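Local coordinates for aminopeptidase YwaD (Bacillus subtilis, PDB 6HC6), which removes a range of N-terminal amino acids from peptides, acting as a secreted zinc aminopeptidase that binds two zinc ions, at residues Leu75-Ser78 with Ser79-Leu83. Sequence-based numbering, arbitrary orientation.
Sequences LIAS and SMRKL
The last turns of the amphipathic helix 67-82, which packs on the mixed beta sheet of the zinc-peptidase (M28) domain, join I76 to M80 and A77 to R81 through the i to i+4 pattern of an alpha helix. Four successive backbone bonds hold these turns: S79 N to L75 O, M80 N to I76 O, R81 N to A77 O, and K82 N to S78 O. The second is the shortest, 2.9 Å from M80 N to I76 O, while the fourth stretches to 3.3 Å between K82 N and S78 O.

On the buried face, I76 and M80 run side by side in the same direction. The branched I76 sets CG2 anti to its backbone N, and M80, unbranched and extended beyond CG, brings its terminal methyl alongside, with CE 3.8 Å from I76 CG2. Both also touch I230 of strand 226-234, while M80 reaches M270 and L271 of helix 260-277, so the long, unbranched side chain of M80 lies between the sheet and that helix. A77, with its small methyl, suits the close approach to V87 and I230.

Where the surface is more open, S79 turns OG back beside its own backbone N (chi1 -69°), which places the hydroxyl 3.1 Å from L75 O, the carbonyl that already accepts S79 N; L75 CD1 lies at the looser distance of 4.2 Å from the same OG. R81 suits the solvent side of the helix because its long aliphatic stem can follow the helix while the charge stays outside: CG passes 3.4 Å from A77 O, and the guanidinium turns obliquely to that carbonyl, with NH1 3.8 Å from A77 CB.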
loop_
_atom_site.group_PDB
_atom_site.type_symbol
_atom_site.label_atom_id
_atom_site.label_comp_id
_atom_site.label_asym_id
_atom_site.label_seq_id
_atom_site.Cartn_x
_atom_site.Cartn_y
_atom_site.Cartn_z
ATOM N N LEU A 75 -8.044 2.120 -16.902
ATOM C CA LEU A 75 -8.078 3.577 -16.940
ATOM C C LEU A 75 -6.671 4.158 -16.978
ATOM O O LEU A 75 -6.399 5.100 -17.737
ATOM C CB LEU A 75 -8.846 4.105 -15.733
ATOM C CG LEU A 75 -8.658 5.581 -15.396
ATOM C CD1 LEU A 75 -9.367 6.451 -16.424
ATOM C CD2 LEU A 75 -9.203 5.839 -14.004
ATOM N N ILE A 76 -5.765 3.604 -16.176
ATOM C CA ILE A 76 -4.404 4.121 -16.117
ATOM C C ILE A 76 -3.682 3.863 -17.427
ATOM O O ILE A 76 -2.981 4.743 -17.944
ATOM C CB ILE A 76 -3.654 3.506 -14.923
ATOM C CG1 ILE A 76 -4.288 3.962 -13.619
ATOM C CG2 ILE A 76 -2.173 3.869 -14.965
ATOM C CD1 ILE A 76 -4.004 3.016 -12.462
ATOM N N ALA A 77 -3.843 2.661 -17.990
ATOM C CA ALA A 77 -3.213 2.352 -19.269
ATOM C C ALA A 77 -3.701 3.302 -20.349
ATOM O O ALA A 77 -2.911 3.819 -21.149
ATOM C CB ALA A 77 -3.501 0.904 -19.667
ATOM N N SER A 78 -5.015 3.532 -20.395
ATOM C CA SER A 78 -5.563 4.454 -21.382
ATOM C C SER A 78 -4.980 5.851 -21.199
ATOM O O SER A 78 -4.616 6.514 -22.179
ATOM C CB SER A 78 -7.090 4.468 -21.279
ATOM O OG SER A 78 -7.642 5.604 -21.916
ATOM N N SER A 79 -4.834 6.292 -19.949
ATOM C CA SER A 79 -4.300 7.624 -19.691
ATOM C C SER A 79 -2.846 7.733 -20.119
ATOM O O SER A 79 -2.438 8.751 -20.693
ATOM C CB SER A 79 -4.445 7.970 -18.211
ATOM O OG SER A 79 -5.808 8.142 -17.871
ATOM N N MET A 80 -2.048 6.697 -19.850
ATOM C CA MET A 80 -0.646 6.719 -20.260
ATOM C C MET A 80 -0.504 6.759 -21.776
ATOM O O MET A 80 0.366 7.458 -22.308
ATOM C CB MET A 80 0.081 5.508 -19.679
ATOM C CG MET A 80 0.239 5.577 -18.151
ATOM S SD MET A 80 1.365 4.251 -17.677
ATOM C CE MET A 80 1.472 4.451 -15.899
ATOM N N ARG A 81 -1.330 5.998 -22.495
ATOM C CA ARG A 81 -1.220 5.994 -23.946
ATOM C C ARG A 81 -1.494 7.367 -24.534
ATOM O O ARG A 81 -0.896 7.734 -25.556
ATOM C CB ARG A 81 -2.167 4.960 -24.536
ATOM C CG ARG A 81 -1.717 3.548 -24.293
ATOM C CD ARG A 81 -2.393 2.592 -25.249
ATOM N NE ARG A 81 -2.073 1.214 -24.905
ATOM C CZ ARG A 81 -2.778 0.466 -24.065
ATOM N NH1 ARG A 81 -3.871 0.945 -23.473
ATOM N NH2 ARG A 81 -2.387 -0.772 -23.820
ATOM N N LYS A 82 -2.391 8.135 -23.912
ATOM C CA LYS A 82 -2.635 9.502 -24.363
ATOM C C LYS A 82 -1.372 10.346 -24.293
ATOM O O LYS A 82 -1.222 11.305 -25.061
ATOM C CB LYS A 82 -3.727 10.154 -23.517
ATOM C CG LYS A 82 -5.136 9.814 -23.923
ATOM C CD LYS A 82 -6.058 10.973 -23.585
ATOM C CE LYS A 82 -5.469 12.287 -24.096
ATOM N NZ LYS A 82 -6.490 13.362 -24.250
ATOM N N LEU A 83 -0.455 10.001 -23.385
ATOM C CA LEU A 83 0.746 10.773 -23.108
ATOM C C LEU A 83 1.950 10.336 -23.935
ATOM O O LEU A 83 3.089 10.587 -23.527
ATOM C CB LEU A 83 1.083 10.683 -21.620
ATOM C CG LEU A 83 -0.028 11.109 -20.676
ATOM C CD1 LEU A 83 0.444 11.070 -19.223
ATOM C CD2 LEU A 83 -0.510 12.496 -21.059
#